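Local coordinates for 2,3-dihydroxybenzoate-AMP ligase (Mycobacterium smegmatis, PDB 5KEI), which belongs to the ANL superfamily of AMP-binding enzymes, built from a large N-terminal part and a small C-terminal domain, at residues P303-A306 with K307-A310; L184-E188 with V189-A193; L470-E473 with E474-T478. One frame throughout, in Å; residues are numbered along the deposited sequence.

The three contacts are local ones, each within a short stretch of chain centred on a helix and made between residues about a turn apart. Contact 2 (184-193) comes first along the chain, then contact 1 (303-310), then contact 3 (470-478). The first two belong to the AMP-binding family region but to different sheets: contact 2 begins on an edge strand of the seven-stranded sheet, whereas the helix of contact 1 follows strand 298-301 of the nine-stranded one. Contact 3 lies in the C-terminal domain. Their centres are about 39 Å (1 and 2), about 34 Å (1 and 3) and about 42 Å (2 and 3) apart, and the nearest atoms of any two are no closer than about 22 Å.

Contact 1: P303-A306 with K307-A310; sequences PALA and KLWA
Leu305 and Trp309, one helical turn apart, make the principal side-chain contact of helix 303-310. The methyl CD1 of Leu305 lies 3.7 Å from Trp309 NE1 and nearly as close to CD1 of that ring, so the leucine meets the pyrrole part of the indole and not its benzene part. Leu305 reaches it with CG anti to its own backbone N (chi1 -168°). The same methyl group also touches Leu308, three residues on, Leu305 CD1 standing 3.9 Å from Leu308 CD2.

Beneath these side chains runs the regular i to i+4 bonding of an alpha helix. Lys307 N donates to Pro303 O at 3.0 Å, and Trp309 N to Leu305 O at 3.0 Å with an N-H...O angle of 164°. Two further bonds, Leu308 N to Ala304 O and Ala310 N to Ala306 O, continue the pattern. Leu305 O is also 3.2 Å from Trp309 CD1, which places the CD1 corner of the indole beside the carbonyl that accepts Trp309 N.

Farther out, the indole packs against Ala287 and Ile291 of helix 284-294 and against Thr299 and Leu301 of strand 298-301, while Ala306 and Ala310 face helix 335-344. The helix follows strand 298-301 in the nine-stranded sheet; helix 284-294 packs on its Trp309 side and helix 335-344 on its alanine side.

Trp309 NE1 gives its hydrogen to Pro282 O, so the buried indole has its polar atom satisfied by backbone outside the helix, and Leu305 makes only a van der Waals contact beside that nitrogen.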
loop_
_atom_site.group_PDB
_atom_site.type_symbol
_atom_site.label_atom_id
_atom_site.label_comp_id
_atom_site.label_asym_id
_atom_site.label_seq_id
_atom_site.Cartn_x
_atom_site.Cartn_y
_atom_site.Cartn_z
ATOM N N PRO A 303 -15.803 -1.818 4.020
ATOM C CA PRO A 303 -17.108 -2.387 4.388
ATOM C C PRO A 303 -17.852 -1.679 5.533
ATOM O O PRO A 303 -19.070 -1.507 5.430
ATOM C CB PRO A 303 -16.751 -3.812 4.806
ATOM C CG PRO A 303 -15.567 -4.145 3.959
ATOM C CD PRO A 303 -14.775 -2.870 3.876
ATOM N N ALA A 304 -17.153 -1.291 6.599
ATOM C CA ALA A 304 -17.792 -0.546 7.689
ATOM C C ALA A 304 -18.505 0.703 7.168
ATOM O O ALA A 304 -19.610 1.009 7.588
ATOM C CB ALA A 304 -16.752 -0.152 8.775
ATOM N N LEU A 305 -17.863 1.418 6.246
ATOM C CA LEU A 305 -18.411 2.673 5.756
ATOM C C LEU A 305 -19.495 2.454 4.712
ATOM O O LEU A 305 -20.453 3.226 4.631
ATOM C CB LEU A 305 -17.303 3.551 5.185
ATOM C CG LEU A 305 -17.734 4.989 4.908
ATOM C CD1 LEU A 305 -18.469 5.581 6.099
ATOM C CD2 LEU A 305 -16.544 5.850 4.528
ATOM N N ALA A 306 -19.342 1.406 3.906
ATOM C CA ALA A 306 -20.366 1.060 2.931
ATOM C C ALA A 306 -21.674 0.704 3.648
ATOM O O ALA A 306 -22.762 1.107 3.222
ATOM C CB ALA A 306 -19.902 -0.088 2.049
ATOM N N LYS A 307 -21.560 -0.043 4.747
ATOM C CA LYS A 307 -22.721 -0.467 5.518
ATOM C C LYS A 307 -23.404 0.731 6.179
ATOM O O LYS A 307 -24.626 0.836 6.181
ATOM C CB LYS A 307 -22.321 -1.518 6.570
ATOM C CG LYS A 307 -23.465 -1.922 7.483
ATOM C CD LYS A 307 -23.264 -3.283 8.153
ATOM C CE LYS A 307 -22.039 -3.353 9.052
ATOM N NZ LYS A 307 -21.897 -4.708 9.713
ATOM N N LEU A 308 -22.601 1.638 6.725
ATOM C CA LEU A 308 -23.117 2.865 7.316
ATOM C C LEU A 308 -23.901 3.703 6.293
ATOM O O LEU A 308 -24.994 4.159 6.603
ATOM C CB LEU A 308 -21.968 3.678 7.933
ATOM C CG LEU A 308 -22.339 4.978 8.652
ATOM C CD1 LEU A 308 -23.149 4.695 9.895
ATOM C CD2 LEU A 308 -21.105 5.835 8.978
ATOM N N TRP A 309 -23.373 3.886 5.076
ATOM C CA TRP A 309 -24.088 4.635 4.028
ATOM C C TRP A 309 -25.413 4.009 3.664
ATOM O O TRP A 309 -26.378 4.710 3.394
ATOM C CB TRP A 309 -23.289 4.728 2.727
ATOM C CG TRP A 309 -22.140 5.666 2.705
ATOM C CD1 TRP A 309 -21.472 6.182 3.772
ATOM C CD2 TRP A 309 -21.504 6.192 1.535
ATOM N NE1 TRP A 309 -20.462 7.001 3.341
ATOM C CE2 TRP A 309 -20.459 7.023 1.971
ATOM C CE3 TRP A 309 -21.722 6.038 0.161
ATOM C CZ2 TRP A 309 -19.621 7.701 1.081
ATOM C CZ3 TRP A 309 -20.907 6.715 -0.717
ATOM C CH2 TRP A 309 -19.863 7.541 -0.254
ATOM N N ALA A 310 -25.420 2.683 3.580
ATOM C CA ALA A 310 -26.603 1.924 3.189
ATOM C C ALA A 310 -27.750 2.135 4.184
ATOM O O ALA A 310 -28.880 2.424 3.799
ATOM C CB ALA A 310 -26.258 0.440 3.071
#

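Contact 2: L184-E188 with V189-A193; sequences LSWAE and VTRAA
Trp186 and Thr190 form a CH-pi contact across one turn of a short helix that follows directly on strand 184-185, an edge strand of the seven-stranded sheet. The threonine methyl CG2 sits over one face of the indole, 3.4 Å from the centroid of its six-membered ring and only 6° off the ring normal. All six atoms of that ring are therefore at similar distances from the methyl. The tryptophan side chain crosses the threonine at about a right angle; CB of Trp186 points away from the residues that follow, but with CG anti to the backbone N (chi1 169°) the ring swings back toward Thr190.

Thr190 is held in this pose by its other branch. With OG1 between its backbone N and carbonyl carbon (chi1 59°), the hydroxyl turns back along the helix and donates to Trp186 O at 2.7 Å. The amide Thr190 N donates to that same Trp186 O at 3.0 Å, and the two donors arrive from opposite faces of the carbonyl plane.

Ser185 occupies the N-cap position, and its O accepts the first i to i+4 bond, from Val189 N at 2.9 Å. Val189 CG2 also meets Leu184 CD2 at 3.9 Å, joining the strand residue to the first turn. At the far end Arg191, the first residue to leave helical geometry, still donates from N to Ala187 O at 2.9 Å.

Beyond the turn, Glu107 forms a salt bridge with Arg191 and accepts a hydrogen bond from Trp186 NE1, and Trp186 packs on Ala111 of helix 107-117. One carboxylate thus takes up both polar groups, probably polarising the indole N-H, while a carbonyl that accepts two hydrogen bonds fixes the rotation of Thr190 and so holds its methyl over the ring.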
loop_
_atom_site.group_PDB
_atom_site.type_symbol
_atom_site.label_atom_id
_atom_site.label_comp_id
_atom_site.label_asym_id
_atom_site.label_seq_id
_atom_site.Cartn_x
_atom_site.Cartn_y
_atom_site.Cartn_z
ATOM N N LEU A 184 9.042 26.239 5.185
ATOM C CA LEU A 184 8.678 26.735 3.858
ATOM C C LEU A 184 7.170 26.681 3.623
ATOM O O LEU A 184 6.493 25.794 4.138
ATOM C CB LEU A 184 9.388 25.918 2.782
ATOM C CG LEU A 184 10.891 26.101 2.599
ATOM C CD1 LEU A 184 11.535 24.798 2.124
ATOM C CD2 LEU A 184 11.151 27.217 1.612
ATOM N N SER A 185 6.650 27.629 2.845
ATOM C CA SER A 185 5.236 27.630 2.472
ATOM C C SER A 185 5.055 26.880 1.166
ATOM O O SER A 185 5.710 27.212 0.178
ATOM C CB SER A 185 4.697 29.051 2.321
ATOM O OG SER A 185 3.308 29.050 2.019
ATOM N N TRP A 186 4.175 25.877 1.163
ATOM C CA TRP A 186 3.934 25.089 -0.041
ATOM C C TRP A 186 3.414 25.987 -1.160
ATOM O O TRP A 186 3.818 25.851 -2.313
ATOM C CB TRP A 186 2.950 23.951 0.235
ATOM C CG TRP A 186 2.464 23.266 -1.016
ATOM C CD1 TRP A 186 1.285 23.492 -1.673
ATOM C CD2 TRP A 186 3.151 22.251 -1.765
ATOM N NE1 TRP A 186 1.196 22.674 -2.777
ATOM C CE2 TRP A 186 2.326 21.905 -2.853
ATOM C CE3 TRP A 186 4.381 21.606 -1.621
ATOM C CZ2 TRP A 186 2.694 20.945 -3.783
ATOM C CZ3 TRP A 186 4.741 20.659 -2.540
ATOM C CH2 TRP A 186 3.903 20.332 -3.610
ATOM N N ALA A 187 2.537 26.920 -0.799
ATOM C CA ALA A 187 1.982 27.878 -1.745
ATOM C C ALA A 187 3.082 28.727 -2.360
ATOM O O ALA A 187 3.141 28.880 -3.579
ATOM C CB ALA A 187 0.945 28.770 -1.062
ATOM N N GLU A 188 3.953 29.270 -1.513
ATOM C CA GLU A 188 5.057 30.101 -1.982
ATOM C C GLU A 188 5.927 29.328 -2.955
ATOM O O GLU A 188 6.195 29.793 -4.057
ATOM C CB GLU A 188 5.912 30.606 -0.814
ATOM C CG GLU A 188 5.385 31.847 -0.110
ATOM C CD GLU A 188 6.306 32.310 1.022
ATOM O OE1 GLU A 188 7.499 31.916 1.026
ATOM O OE2 GLU A 188 5.832 33.060 1.908
ATOM N N VAL A 189 6.353 28.138 -2.544
ATOM C CA VAL A 189 7.338 27.391 -3.314
ATOM C C VAL A 189 6.782 26.903 -4.660
ATOM O O VAL A 189 7.481 26.942 -5.670
ATOM C CB VAL A 189 7.878 26.186 -2.513
ATOM C CG1 VAL A 189 8.938 25.443 -3.314
ATOM C CG2 VAL A 189 8.450 26.650 -1.182
ATOM N N THR A 190 5.528 26.464 -4.687
ATOM C CA THR A 190 4.984 25.856 -5.900
ATOM C C THR A 190 4.290 26.861 -6.826
ATOM O O THR A 190 4.344 26.738 -8.055
ATOM C CB THR A 190 4.005 24.731 -5.546
ATOM O OG1 THR A 190 2.936 25.258 -4.758
ATOM C CG2 THR A 190 4.717 23.669 -4.746
ATOM N N ARG A 191 3.640 27.859 -6.245
ATOM C CA ARG A 191 3.006 28.896 -7.054
ATOM C C ARG A 191 3.957 30.067 -7.189
ATOM O O ARG A 191 4.767 30.312 -6.292
ATOM C CB ARG A 191 1.688 29.366 -6.433
ATOM C CG ARG A 191 0.729 28.251 -6.023
ATOM C CD ARG A 191 0.255 27.418 -7.207
ATOM N NE ARG A 191 -1.104 26.938 -6.974
ATOM C CZ ARG A 191 -1.409 25.794 -6.363
ATOM N NH1 ARG A 191 -0.438 24.998 -5.926
ATOM N NH2 ARG A 191 -2.688 25.447 -6.191
ATOM N N ALA A 192 3.869 30.781 -8.304
ATOM C CA ALA A 192 4.636 32.011 -8.493
ATOM C C ALA A 192 6.130 31.824 -8.221
ATOM O O ALA A 192 6.833 32.770 -7.864
ATOM C CB ALA A 192 4.074 33.127 -7.599
ATOM N N ALA A 193 6.604 30.591 -8.356
ATOM C CA ALA A 193 8.030 30.337 -8.302
ATOM C C ALA A 193 8.449 29.934 -9.693
ATOM O O ALA A 193 8.225 28.798 -10.113
ATOM C CB ALA A 193 8.373 29.267 -7.293
#

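Contact 3: L470-E473 with E474-T478; sequences LDLE and EHLLT
Asp471 and His475 face each other one turn apart on helix 469-477, joined by two bonds of unequal quality. The backbone one is ordinary: His475 N donates to Asp471 O at 3.1 Å. The side-chain one is weak, for although His475 NE2 is 3.1 Å from Asp471 OD2, the N-H...O angle is only 120°. The carboxylate and ring planes are 66° apart. CG of the aspartate stands anti to its backbone N (chi1 -178°), which directs the carboxylate along the helix to the NE2 side of the imidazole. ND1 of the histidine is hydrogen-bonded to Arg522.

This helix belongs to the C-terminal domain of the ANL fold and lies against helix 512-521, where Leu472 and Leu476 both touch Leu519; Leu472 CD1 is 4.3 Å from Leu476 CG. The buried carboxylate of Glu473 finds its charge partners in Lys549 and Arg424, and Ala487 N donates to it as well. Near the helix's end, His475 O accepts from Thr478 OG1 at 2.8 Å and from Thr478 N at 3.3 Å, both from the same face of the carbonyl plane. Thr478 OG1 is also hydrogen-bonded to His518 NE2, and Asp471 OD1 weakly to Thr216 OG1.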
loop_
_atom_site.group_PDB
_atom_site.type_symbol
_atom_site.label_atom_id
_atom_site.label_comp_id
_atom_site.label_asym_id
_atom_site.label_seq_id
_atom_site.Cartn_x
_atom_site.Cartn_y
_atom_site.Cartn_z
ATOM N N LEU A 470 3.827 -14.714 15.358
ATOM C CA LEU A 470 4.005 -13.719 14.307
ATOM C C LEU A 470 4.228 -12.307 14.836
ATOM O O LEU A 470 5.160 -11.638 14.411
ATOM C CB LEU A 470 2.794 -13.723 13.371
ATOM C CG LEU A 470 2.570 -15.064 12.677
ATOM C CD1 LEU A 470 1.401 -14.945 11.721
ATOM C CD2 LEU A 470 3.852 -15.534 11.965
ATOM N N ASP A 471 3.388 -11.831 15.748
ATOM C CA ASP A 471 3.621 -10.479 16.224
ATOM C C ASP A 471 4.765 -10.432 17.256
ATOM O O ASP A 471 5.477 -9.428 17.344
ATOM C CB ASP A 471 2.341 -9.860 16.792
ATOM C CG ASP A 471 2.553 -8.409 17.258
ATOM O OD1 ASP A 471 3.001 -7.553 16.441
ATOM O OD2 ASP A 471 2.266 -8.121 18.443
ATOM N N LEU A 472 4.968 -11.508 18.011
ATOM C CA LEU A 472 6.143 -11.565 18.870
ATOM C C LEU A 472 7.415 -11.436 18.029
ATOM O O LEU A 472 8.336 -10.713 18.403
ATOM C CB LEU A 472 6.172 -12.862 19.683
ATOM C CG LEU A 472 7.436 -13.041 20.533
ATOM C CD1 LEU A 472 7.728 -11.807 21.381
ATOM C CD2 LEU A 472 7.324 -14.270 21.419
ATOM N N GLU A 473 7.446 -12.145 16.899
ATOM C CA GLU A 473 8.573 -12.129 15.973
ATOM C C GLU A 473 8.778 -10.755 15.362
ATOM O O GLU A 473 9.905 -10.319 15.178
ATOM C CB GLU A 473 8.371 -13.150 14.854
ATOM C CG GLU A 473 8.731 -14.558 15.238
ATOM C CD GLU A 473 8.082 -15.600 14.341
ATOM O OE1 GLU A 473 7.673 -15.262 13.198
ATOM O OE2 GLU A 473 7.985 -16.765 14.790
ATOM N N GLU A 474 7.689 -10.071 15.033
ATOM C CA GLU A 474 7.824 -8.740 14.461
ATOM C C GLU A 474 8.457 -7.770 15.468
ATOM O O GLU A 474 9.258 -6.926 15.087
ATOM C CB GLU A 474 6.468 -8.222 13.969
ATOM C CG GLU A 474 5.962 -8.908 12.689
ATOM C CD GLU A 474 6.875 -8.680 11.487
ATOM O OE1 GLU A 474 7.550 -7.625 11.432
ATOM O OE2 GLU A 474 6.914 -9.555 10.590
ATOM N N HIS A 475 8.101 -7.911 16.745
ATOM C CA HIS A 475 8.638 -7.088 17.832
ATOM C C HIS A 475 10.138 -7.284 18.020
ATOM O O HIS A 475 10.883 -6.330 18.251
ATOM C CB HIS A 475 7.942 -7.422 19.169
ATOM C CG HIS A 475 6.590 -6.794 19.345
ATOM N ND1 HIS A 475 6.412 -5.436 19.476
ATOM C CD2 HIS A 475 5.360 -7.351 19.458
ATOM C CE1 HIS A 475 5.126 -5.179 19.645
ATOM N NE2 HIS A 475 4.468 -6.321 19.634
ATOM N N LEU A 476 10.564 -8.544 17.962
ATOM C CA LEU A 476 11.961 -8.904 18.178
ATOM C C LEU A 476 12.819 -8.383 17.042
ATOM O O LEU A 476 13.944 -7.940 17.267
ATOM C CB LEU A 476 12.116 -10.421 18.298
ATOM C CG LEU A 476 11.599 -11.076 19.580
ATOM C CD1 LEU A 476 11.786 -12.575 19.505
ATOM C CD2 LEU A 476 12.282 -10.508 20.835
ATOM N N LEU A 477 12.270 -8.440 15.827
ATOM C CA LEU A 477 12.941 -7.970 14.623
ATOM C C LEU A 477 13.234 -6.464 14.642
ATOM O O LEU A 477 14.126 -6.010 13.935
ATOM C CB LEU A 477 12.105 -8.327 13.387
ATOM C CG LEU A 477 12.064 -9.818 13.028
ATOM C CD1 LEU A 477 10.913 -10.130 12.095
ATOM C CD2 LEU A 477 13.379 -10.249 12.412
ATOM N N THR A 478 12.519 -5.692 15.460
ATOM C CA THR A 478 12.789 -4.254 15.534
ATOM C C THR A 478 14.052 -3.945 16.321
ATOM O O THR A 478 14.452 -2.790 16.423
ATOM C CB THR A 478 11.631 -3.464 16.169
ATOM O OG1 THR A 478 11.586 -3.707 17.584
ATOM C CG2 THR A 478 10.297 -3.821 15.500
#